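Side-chain contacts in BH0493 protein (Bacillus halodurans C-125, PDB 2QEE), which is a zinc-binding protein, probably a metal-dependent hydrolase of the amidohydrolase superfamily, whose substrate is not established: residues 80-83 / 84-88; 162-165 / 166-169; 210-213 / 214-217. All coordinates share one frame; numbering follows the deposited sequence. Where two conformers were deposited one is given.

Contact 1: residues 80-83 / 84-88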
ATOM      1  N   ILE C  80      18.382 -20.751  17.716  1.00 17.41           N
ATOM      2  CA  ILE C  80      17.658 -19.477  17.348  1.00 16.76           C
ATOM      3  C   ILE C  80      18.392 -18.271  17.959  1.00 17.87           C
ATOM      4  O   ILE C  80      18.659 -17.287  17.258  1.00 18.66           O
ATOM      5  CB  ILE C  80      16.155 -19.543  17.651  1.00 15.82           C
ATOM      6  CG1 ILE C  80      15.521 -20.567  16.664  1.00 13.43           C
ATOM      7  CG2 ILE C  80      15.468 -18.113  17.562  1.00 17.49           C
ATOM      8  CD1 ILE C  80      14.075 -20.976  16.999  1.00 17.73           C
ATOM      9  N   TRP C  81      18.802 -18.404  19.226  1.00 18.03           N
ATOM     10  CA  TRP C  81      19.534 -17.341  19.901  1.00 17.65           C
ATOM     11  C   TRP C  81      20.836 -17.017  19.171  1.00 17.79           C
ATOM     12  O   TRP C  81      21.122 -15.868  18.821  1.00 16.35           O
ATOM     13  CB  TRP C  81      19.818 -17.722  21.369  1.00 17.31           C
ATOM     14  CG  TRP C  81      20.404 -16.621  22.161  1.00 20.13           C
ATOM     15  CD1 TRP C  81      21.696 -16.513  22.586  1.00 20.73           C
ATOM     16  CD2 TRP C  81      19.709 -15.485  22.707  1.00 19.87           C
ATOM     17  NE1 TRP C  81      21.862 -15.389  23.352  1.00 22.34           N
ATOM     18  CE2 TRP C  81      20.653 -14.744  23.460  1.00 19.26           C
ATOM     19  CE3 TRP C  81      18.384 -15.052  22.663  1.00 20.72           C
ATOM     20  CZ2 TRP C  81      20.313 -13.560  24.129  1.00 23.06           C
ATOM     21  CZ3 TRP C  81      18.035 -13.875  23.327  1.00 18.62           C
ATOM     22  CH2 TRP C  81      19.004 -13.129  24.028  1.00 21.27           C
ATOM     23  N   GLU C  82      21.650 -18.040  18.930  1.00 16.75           N
ATOM     24  CA  GLU C  82      22.911 -17.836  18.229  1.00 17.29           C
ATOM     25  C   GLU C  82      22.725 -17.236  16.813  1.00 17.94           C
ATOM     26  O   GLU C  82      23.418 -16.278  16.468  1.00 18.20           O
ATOM     27  CB  GLU C  82      23.678 -19.174  18.170  1.00 18.09           C
ATOM     28  CG  GLU C  82      24.998 -19.111  17.441  1.00 30.00           C
ATOM     29  CD  GLU C  82      26.088 -18.311  18.169  1.00 28.63           C
ATOM     30  OE1 GLU C  82      25.950 -18.004  19.390  1.00 31.62           O
ATOM     31  OE2 GLU C  82      27.075 -17.966  17.487  1.00 35.84           O
ATOM     32  N   GLU C  83      21.774 -17.760  16.038  1.00 18.40           N
ATOM     33  CA  GLU C  83      21.673 -17.400  14.620  1.00 17.86           C
ATOM     34  C   GLU C  83      21.014 -16.030  14.424  1.00 18.73           C
ATOM     35  O   GLU C  83      21.394 -15.317  13.521  1.00 16.89           O
ATOM     36  CB  GLU C  83      20.833 -18.423  13.854  1.00 18.21           C
ATOM     37  CG  GLU C  83      21.497 -19.861  13.824  1.00 16.25           C
ATOM     38  CD  GLU C  83      22.527 -20.015  12.699  1.00 30.18           C
ATOM     39  OE1 GLU C  83      22.809 -19.045  11.978  1.00 25.49           O
ATOM     40  OE2 GLU C  83      23.041 -21.153  12.494  1.00 29.18           O
ATOM     41  N   LEU C  84      20.037 -15.707  15.269  1.00 18.94           N
ATOM     42  CA  LEU C  84      19.245 -14.449  15.040  1.00 16.66           C
ATOM     43  C   LEU C  84      19.588 -13.317  16.004  1.00 17.25           C
ATOM     44  O   LEU C  84      19.197 -12.174  15.775  1.00 16.60           O
ATOM     45  CB  LEU C  84      17.773 -14.751  15.203  1.00 16.26           C
ATOM     46  CG  LEU C  84      17.114 -15.713  14.221  1.00 15.92           C
ATOM     47  CD1 LEU C  84      15.653 -15.747  14.458  1.00 13.21           C
ATOM     48  CD2 LEU C  84      17.470 -15.410  12.726  1.00 18.64           C
ATOM     49  N   PHE C  85      20.263 -13.617  17.105  1.00 15.97           N
ATOM     50  CA  PHE C  85      20.644 -12.571  18.040  1.00 16.17           C
ATOM     51  C   PHE C  85      22.152 -12.329  18.105  1.00 16.50           C
ATOM     52  O   PHE C  85      22.603 -11.183  18.331  1.00 14.87           O
ATOM     53  CB  PHE C  85      20.104 -12.864  19.458  1.00 15.12           C
ATOM     54  CG  PHE C  85      18.608 -12.917  19.550  1.00 15.49           C
ATOM     55  CD1 PHE C  85      17.932 -11.914  20.241  1.00 13.26           C
ATOM     56  CD2 PHE C  85      17.876 -13.976  18.981  1.00 13.36           C
ATOM     57  CE1 PHE C  85      16.527 -11.904  20.334  1.00 12.52           C
ATOM     58  CE2 PHE C  85      16.501 -14.025  19.080  1.00 13.31           C
ATOM     59  CZ  PHE C  85      15.816 -12.970  19.778  1.00 12.83           C
ATOM     60  N   ILE C  86      22.946 -13.412  18.043  1.00 16.80           N
ATOM     61  CA  ILE C  86      24.398 -13.260  18.181  1.00 18.45           C
ATOM     62  C   ILE C  86      25.110 -13.023  16.837  1.00 17.07           C
ATOM     63  O   ILE C  86      25.923 -12.113  16.712  1.00 18.32           O
ATOM     64  CB  ILE C  86      25.019 -14.505  18.978  1.00 16.38           C
ATOM     65  CG1 ILE C  86      24.317 -14.696  20.322  1.00 17.58           C
ATOM     66  CG2 ILE C  86      26.507 -14.365  19.174  1.00 20.40           C
ATOM     67  CD1 ILE C  86      24.295 -13.387  21.224  1.00 20.76           C
ATOM     68  N   LYS C  87      24.813 -13.837  15.819  1.00 16.88           N
ATOM     69  CA  LYS C  87      25.491 -13.766  14.520  1.00 15.99           C
ATOM     70  C   LYS C  87      24.939 -12.667  13.611  1.00 17.92           C
ATOM     71  O   LYS C  87      25.577 -12.321  12.636  1.00 17.14           O
ATOM     72  CB  LYS C  87      25.307 -15.106  13.769  1.00 16.17           C
ATOM     73  CG  LYS C  87      26.119 -16.278  14.445  1.00 18.18           C
ATOM     74  CD  LYS C  87      25.792 -17.531  13.625  1.00 25.75           C
ATOM     75  CE  LYS C  87      26.637 -18.712  14.028  1.00 33.00           C
ATOM     76  NZ  LYS C  87      26.556 -19.722  12.900  1.00 37.64           N
ATOM     77  N   ARG C  88      23.690 -12.237  13.861  1.00 16.64           N
ATOM     78  CA  ARG C  88      23.166 -11.003  13.273  1.00 17.62           C
ATOM     79  C   ARG C  88      22.423 -10.227  14.374  1.00 16.81           C
ATOM     80  O   ARG C  88      22.001 -10.817  15.378  1.00 17.47           O
ATOM     81  CB  ARG C  88      22.228 -11.260  12.069  1.00 17.45           C
ATOM     82  CG  ARG C  88      22.842 -12.005  10.900  1.00 18.66           C
ATOM     83  CD  ARG C  88      22.699 -13.530  11.149  1.00 19.52           C
ATOM     84  NE  ARG C  88      23.616 -14.335  10.303  1.00 18.01           N
ATOM     85  CZ  ARG C  88      23.681 -15.676  10.408  1.00 17.98           C
ATOM     86  NH1 ARG C  88      22.941 -16.300  11.321  1.00 18.57           N
ATOM     87  NH2 ARG C  88      24.504 -16.377   9.612  1.00 22.52           N
TER
HETATM   88  O   HOH W   1      24.666 -19.226  10.118  1.00 27.75           O
HETATM   89  O   HOH W   2      24.574 -21.648  14.859  1.00 43.37           O
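Arg88 NH1 is shared between two acceptors of Glu83, the nearer being the carboxylate OE1 at 2.8 Å. The second is the backbone O of Glu83, which Arg88 NH1 meets at 2.9 Å on a lone pair in the carbonyl plane. Carboxylate and guanidinium lie nearly coplanar, 8° apart, and within the guanidinium plane NH1 reaches OE1 nearly in line with its C-O bond. Water 1 widens the salt bridge by donating to Glu83 OE1 and accepting from Arg88 NH2. The other oxygen, OE2, is satisfied by Thr61 OG1; Lys87 NZ adds a long ionic contact to it at 3.8 Å, and its links to both waters are weak. Together Glu83, Lys87 and Arg88 form a salt-bridge network where helix 73-86 gives way to loop. There the backbone widens into a pi-type turn: Trp81 O accepts from both Phe85 N and Ile86 N, and Glu82 O takes a bond from Lys87 N (2.9 Å), five residues on, with only a weak one from Ile86 N. An alanine in place of Arg88 would probably leave Glu83 O without its side-chain donor and the carboxylate held on that side by little more than water and the distant lysine. On another flank, Trp81 and Phe85 form an offset stack, centroids 4.5 Å apart and planes at 17°. With its CG anti to the backbone N (chi1 -173°), Trp81 sends its indole along the helix towards the following turn, where Phe85 CB rests over the six-membered ring as a CH-pi contact. Ile86 CD1 approaches Trp81 NE1 obliquely at 3.8 Å. Trp391 of a second subunit packs on both rings, and Ile86 O accepts from Arg400 of that subunit.

Contact 2: residues 162-165 / 166-169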
ATOM      1  N   GLN C 162     -13.368 -24.767  34.360  1.00 28.53           N
ATOM      2  CA  GLN C 162     -13.751 -23.461  33.862  1.00 27.38           C
ATOM      3  C   GLN C 162     -12.504 -22.620  33.937  1.00 25.07           C
ATOM      4  O   GLN C 162     -11.714 -22.741  34.889  1.00 24.17           O
ATOM      5  CB  GLN C 162     -14.799 -22.825  34.769  1.00 30.29           C
ATOM      6  CG  GLN C 162     -16.189 -23.375  34.576  1.00 59.03           C
ATOM      7  CD  GLN C 162     -16.564 -23.390  33.116  1.00 40.29           C
ATOM      8  OE1 GLN C 162     -16.721 -22.337  32.481  1.00 64.37           O
ATOM      9  NE2 GLN C 162     -16.692 -24.592  32.553  1.00 65.27           N
ATOM     10  N   PRO C 163     -12.368 -21.690  32.990  1.00 23.40           N
ATOM     11  CA  PRO C 163     -11.231 -20.760  33.055  1.00 22.35           C
ATOM     12  C   PRO C 163     -11.421 -19.787  34.233  1.00 21.97           C
ATOM     13  O   PRO C 163     -12.567 -19.538  34.633  1.00 24.19           O
ATOM     14  CB  PRO C 163     -11.354 -19.976  31.741  1.00 21.94           C
ATOM     15  CG  PRO C 163     -12.830 -20.025  31.397  1.00 23.89           C
ATOM     16  CD  PRO C 163     -13.314 -21.379  31.900  1.00 21.75           C
ATOM     17  N   ASP C 164     -10.344 -19.211  34.756  1.00 24.56           N
ATOM     18  CA  ASP C 164     -10.569 -18.110  35.709  1.00 25.92           C
ATOM     19  C   ASP C 164     -11.168 -16.886  35.031  1.00 24.15           C
ATOM     20  O   ASP C 164     -11.273 -16.870  33.793  1.00 24.50           O
ATOM     21  CB  ASP C 164      -9.390 -17.827  36.620  1.00 28.25           C
ATOM     22  CG  ASP C 164      -8.302 -17.041  35.976  1.00 35.96           C
ATOM     23  OD1 ASP C 164      -8.496 -15.869  35.577  1.00 27.83           O
ATOM     24  OD2 ASP C 164      -7.214 -17.608  35.954  1.00 30.16           O
ATOM     25  N   SER C 165     -11.596 -15.909  35.838  1.00 21.59           N
ATOM     26  CA  SER C 165     -12.521 -14.864  35.421  1.00 21.94           C
ATOM     27  C   SER C 165     -11.832 -13.944  34.407  1.00 19.43           C
ATOM     28  O   SER C 165     -12.505 -13.180  33.719  1.00 22.73           O
ATOM     29  CB  SER C 165     -12.919 -14.011  36.643  1.00 23.08           C
ATOM     30  OG  SER C 165     -11.752 -13.584  37.325  1.00 31.66           O
ATOM     31  N   ARG C 166     -10.514 -14.032  34.367  1.00 18.45           N
ATOM     32  CA  ARG C 166      -9.662 -13.159  33.468  1.00 18.48           C
ATOM     33  C   ARG C 166      -9.595 -13.700  32.043  1.00 20.05           C
ATOM     34  O   ARG C 166      -9.186 -12.979  31.115  1.00 19.86           O
ATOM     35  CB  ARG C 166      -8.251 -13.044  33.995  1.00 17.53           C
ATOM     36  CG  ARG C 166      -8.146 -12.377  35.353  1.00 17.13           C
ATOM     37  CD  ARG C 166      -6.747 -12.492  35.939  1.00 21.94           C
ATOM     38  NE  ARG C 166      -6.342 -13.872  36.113  1.00 25.09           N
ATOM     39  CZ  ARG C 166      -5.172 -14.255  36.623  1.00 25.83           C
ATOM     40  NH1 ARG C 166      -4.260 -13.363  37.018  1.00 26.79           N
ATOM     41  NH2 ARG C 166      -4.921 -15.551  36.730  1.00 27.19           N
ATOM     42  N   PHE C 167     -10.029 -14.955  31.871  1.00 18.13           N
ATOM     43  CA  PHE C 167      -9.904 -15.687  30.589  1.00 17.74           C
ATOM     44  C   PHE C 167     -11.267 -16.010  30.056  1.00 20.62           C
ATOM     45  O   PHE C 167     -12.161 -16.519  30.775  1.00 22.43           O
ATOM     46  CB  PHE C 167      -9.081 -16.976  30.753  1.00 18.93           C
ATOM     47  CG  PHE C 167      -7.637 -16.739  31.025  1.00 17.80           C
ATOM     48  CD1 PHE C 167      -6.700 -16.874  29.976  1.00 18.55           C
ATOM     49  CD2 PHE C 167      -7.190 -16.399  32.292  1.00 17.32           C
ATOM     50  CE1 PHE C 167      -5.354 -16.651  30.174  1.00 16.98           C
ATOM     51  CE2 PHE C 167      -5.829 -16.187  32.548  1.00 15.53           C
ATOM     52  CZ  PHE C 167      -4.887 -16.261  31.481  1.00 18.58           C
ATOM     53  N   HIS C 168     -11.465 -15.688  28.795  1.00 17.92           N
ATOM     54  CA  HIS C 168     -12.745 -15.842  28.182  1.00 16.56           C
ATOM     55  C   HIS C 168     -12.641 -16.795  27.006  1.00 19.54           C
ATOM     56  O   HIS C 168     -11.636 -16.836  26.324  1.00 19.27           O
ATOM     57  CB  HIS C 168     -13.340 -14.509  27.716  1.00 16.49           C
ATOM     58  CG  HIS C 168     -13.328 -13.456  28.792  1.00 21.26           C
ATOM     59  ND1 HIS C 168     -14.424 -13.200  29.593  1.00 19.98           N
ATOM     60  CD2 HIS C 168     -12.338 -12.647  29.236  1.00 21.27           C
ATOM     61  CE1 HIS C 168     -14.118 -12.240  30.458  1.00 19.62           C
ATOM     62  NE2 HIS C 168     -12.852 -11.897  30.271  1.00 18.39           N
ATOM     63  N   ALA C 169     -13.684 -17.582  26.797  1.00 19.66           N
ATOM     64  CA  ALA C 169     -13.687 -18.572  25.693  1.00 19.03           C
ATOM     65  C   ALA C 169     -14.068 -17.981  24.353  1.00 16.43           C
ATOM     66  O   ALA C 169     -14.932 -17.096  24.253  1.00 17.84           O
ATOM     67  CB  ALA C 169     -14.676 -19.741  26.015  1.00 21.17           C
TER
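Arg166 grips the carboxylate of Asp164 side-on, with one nitrogen for each oxygen. NE donates to OD1 of Asp164 at 3.0 Å and 168°, on its syn side but well out of the carboxylate plane, while NH2 of Arg166 meets OD2 of Asp164 at 3.2 Å. Both oxygens lie close to the guanidinium plane, yet that plane is turned 43° from the carboxylate, and NH2 approaches from above the carboxylate plane. OD1 carries a second load, because Arg166 N donates to its anti side at 3.0 Å, making an Asx turn. One oxygen thus ties down both the backbone and the side chain of the same arginine. Asp164 can do this because its CG stands between its own N and carbonyl carbon (chi1 79°), folding the carboxylate back over the chain.

The Asx turn is superimposed on a type I beta turn from Asp164 to Phe167, closed by Phe167 N to Asp164 O at 3.0 Å. Phe167 brings its ring edge to the carboxylate, CD2 lying 3.6 Å from Asp164 OD1, while its CB packs against Pro163 CB at 3.9 Å. In the next shell, Ser33 OG binds Asp164 N, and Asp131 on helix 126-136 forms a salt bridge with Arg166 NH1. The turn leads directly into strand 167-168, whose backbone bonds to Val142 place it beside strand 139-143; His168 there is held through NE2 by Asp141. The Phe167 side chain is about 10 Å from that of zinc ligand His30, so the turn lies near the metal site without contributing to it. The guanidinium of Arg166 is placed between two carboxylates, Asp164 and Asp131, which would probably favour its charged form and limit its freedom to turn.

Contact 3: residues 210-213 / 214-217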
ATOM      1  N   LEU C 210     -22.954 -27.192  17.710  1.00 22.70           N
ATOM      2  CA  LEU C 210     -22.630 -25.803  18.078  1.00 22.08           C
ATOM      3  C   LEU C 210     -23.285 -25.399  19.416  1.00 22.23           C
ATOM      4  O   LEU C 210     -22.601 -24.828  20.297  1.00 20.69           O
ATOM      5  CB  LEU C 210     -23.047 -24.843  16.979  1.00 22.05           C
ATOM      6  CG  LEU C 210     -22.305 -25.061  15.660  1.00 22.58           C
ATOM      7  CD1 LEU C 210     -22.975 -24.182  14.568  1.00 25.20           C
ATOM      8  CD2 LEU C 210     -20.784 -24.830  15.769  1.00 20.89           C
ATOM      9  N   THR C 211     -24.576 -25.726  19.579  1.00 21.68           N
ATOM     10  CA  THR C 211     -25.305 -25.293  20.756  1.00 22.07           C
ATOM     11  C   THR C 211     -24.704 -25.926  22.022  1.00 22.95           C
ATOM     12  O   THR C 211     -24.636 -25.285  23.094  1.00 21.59           O
ATOM     13  CB  THR C 211     -26.818 -25.660  20.632  1.00 23.10           C
ATOM     14  OG1 THR C 211     -27.366 -24.942  19.518  1.00 30.49           O
ATOM     15  CG2 THR C 211     -27.563 -25.248  21.907  1.00 27.20           C
ATOM     16  N   ASP C 212     -24.269 -27.185  21.920  1.00 22.61           N
ATOM     17  CA  ASP C 212     -23.702 -27.889  23.073  1.00 24.08           C
ATOM     18  C   ASP C 212     -22.403 -27.248  23.483  1.00 24.71           C
ATOM     19  O   ASP C 212     -22.093 -27.129  24.674  1.00 24.02           O
ATOM     20  CB  ASP C 212     -23.406 -29.381  22.767  1.00 26.01           C
ATOM     21  CG  ASP C 212     -24.673 -30.272  22.756  1.00 31.86           C
ATOM     22  OD1 ASP C 212     -25.766 -29.810  23.137  1.00 27.96           O
ATOM     23  OD2 ASP C 212     -24.557 -31.439  22.336  1.00 30.89           O
ATOM     24  N   TRP C 213     -21.617 -26.796  22.505  1.00 23.38           N
ATOM     25  CA  TRP C 213     -20.329 -26.185  22.869  1.00 20.83           C
ATOM     26  C   TRP C 213     -20.502 -24.734  23.341  1.00 20.75           C
ATOM     27  O   TRP C 213     -19.781 -24.295  24.216  1.00 22.18           O
ATOM     28  CB  TRP C 213     -19.341 -26.299  21.708  1.00 20.19           C
ATOM     29  CG  TRP C 213     -18.738 -27.652  21.772  1.00 21.27           C
ATOM     30  CD1 TRP C 213     -19.024 -28.726  20.967  1.00 23.69           C
ATOM     31  CD2 TRP C 213     -17.814 -28.109  22.758  1.00 20.63           C
ATOM     32  NE1 TRP C 213     -18.292 -29.827  21.396  1.00 24.15           N
ATOM     33  CE2 TRP C 213     -17.545 -29.463  22.493  1.00 24.90           C
ATOM     34  CE3 TRP C 213     -17.183 -27.500  23.848  1.00 23.77           C
ATOM     35  CZ2 TRP C 213     -16.647 -30.209  23.269  1.00 26.49           C
ATOM     36  CZ3 TRP C 213     -16.288 -28.233  24.613  1.00 25.08           C
ATOM     37  CH2 TRP C 213     -16.027 -29.577  24.319  1.00 29.24           C
ATOM     38  N   ILE C 214     -21.488 -24.052  22.803  1.00 20.52           N
ATOM     39  CA  ILE C 214     -21.866 -22.720  23.275  1.00 22.50           C
ATOM     40  C   ILE C 214     -22.264 -22.807  24.737  1.00 24.61           C
ATOM     41  O   ILE C 214     -21.779 -22.045  25.543  1.00 22.65           O
ATOM     42  CB  ILE C 214     -22.987 -22.106  22.434  1.00 21.21           C
ATOM     43  CG1 ILE C 214     -22.437 -21.655  21.046  1.00 19.55           C
ATOM     44  CG2 ILE C 214     -23.616 -20.872  23.195  1.00 22.41           C
ATOM     45  CD1 ILE C 214     -23.489 -21.337  20.053  1.00 20.87           C
ATOM     46  N   GLU C 215     -23.112 -23.772  25.079  1.00 26.65           N
ATOM     47  CA  GLU C 215     -23.578 -23.946  26.450  0.50 27.36           C
ATOM     48  C   GLU C 215     -22.398 -24.226  27.377  1.00 26.29           C
ATOM     49  O   GLU C 215     -22.263 -23.643  28.447  1.00 27.47           O
ATOM     50  CB  GLU C 215     -24.570 -25.112  26.479  0.50 28.11           C
ATOM     51  CG  GLU C 215     -24.924 -25.631  27.854  0.50 42.36           C
ATOM     52  CD  GLU C 215     -26.013 -26.682  27.794  0.50 28.95           C
ATOM     53  OE1 GLU C 215     -26.218 -27.298  26.714  0.50 42.03           O
ATOM     54  OE2 GLU C 215     -26.682 -26.881  28.839  0.50 45.57           O
ATOM     55  N   ARG C 216     -21.535 -25.124  26.949  1.00 24.66           N
ATOM     56  CA  ARG C 216     -20.375 -25.498  27.713  1.00 24.67           C
ATOM     57  C   ARG C 216     -19.338 -24.359  27.943  1.00 25.65           C
ATOM     58  O   ARG C 216     -18.811 -24.178  29.064  1.00 24.16           O
ATOM     59  CB  ARG C 216     -19.703 -26.682  27.035  1.00 27.13           C
ATOM     60  CG  ARG C 216     -18.707 -27.398  27.892  1.00 36.22           C
ATOM     61  CD  ARG C 216     -18.352 -28.779  27.268  1.00 46.46           C
ATOM     62  NE  ARG C 216     -19.441 -29.784  27.300  1.00 48.82           N
ATOM     63  CZ  ARG C 216     -20.002 -30.340  26.223  1.00 45.42           C
ATOM     64  NH1 ARG C 216     -19.606 -30.020  25.002  1.00 52.03           N
ATOM     65  NH2 ARG C 216     -20.964 -31.237  26.365  1.00 56.74           N
ATOM     66  N   MET C 217     -19.015 -23.630  26.874  1.00 23.96           N
ATOM     67  CA  MET C 217     -17.877 -22.704  26.903  1.00 23.17           C
ATOM     68  C   MET C 217     -18.270 -21.270  27.210  1.00 21.25           C
ATOM     69  O   MET C 217     -17.400 -20.467  27.613  1.00 22.47           O
ATOM     70  CB  MET C 217     -17.198 -22.705  25.537  1.00 22.68           C
ATOM     71  CG  MET C 217     -16.326 -23.889  25.249  1.00 25.46           C
ATOM     72  SD  MET C 217     -15.529 -23.641  23.637  1.00 24.71           S
ATOM     73  CE  MET C 217     -14.522 -25.118  23.576  1.00 20.21           C
TER
HETATM   74  O   HOH W   3     -23.262 -28.553  26.587  1.00 30.98           O
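The guanidinium of Arg216 stands almost upright on the indole of Trp213, its plane 73° from the ring, instead of lying flat on it. CZ is 4.3 Å from the centroid of the six-membered ring and only 5° off the normal, which establishes a cation-pi contact over the face. NH1 does the touching, 3.3 Å from Trp213 CE2, while Arg216 CD rests on CZ3 of the same ring at 3.4 Å. A bend at chi3 (-69°) turns the otherwise extended arginine chain back over the indole. Met217 meets this tryptophan differently: its CE lies 3.6 Å from Trp213 CE3, and SD approaches obliquely, a Met-aromatic contact without stacking over the face. The backbone bonds are regular i to i+4 helical ones, such as Met217 N to Trp213 O at 2.8 Å. Water 3 donates to Asp212 O and weakly to Glu215 OE1.

These residues form the last two turns of helix 200-217. Trp213 and Met217 face strand 171-172 through Leu171, while Arg154 and Trp157 of helix 151-158 touch Trp213 and Met217 respectively; Ile214 packs on Val249 and His253 of helix 237-253.

How the contacts relate
Contacts 1 and 3 are partly buried helix ends, on 73-86 and 200-217, whereas contact 2 is a surface turn running into a strand. Contacts 1 and 3 lie on opposite sides of the chain's centre, their nearest atoms about 30 Å apart. Both put an aromatic against the next turn, but contact 1 stacks two rings near a second subunit, while contact 3 sets a cation on an indole within the chain. Arginine meets carboxylate in contacts 1 and 2, nearly coplanar in the first and twisted in the second. Contacts 2 and 3 touch: Ala169 CB lies 3.2 Å from Met217 O, and helix 151-158 packs on both.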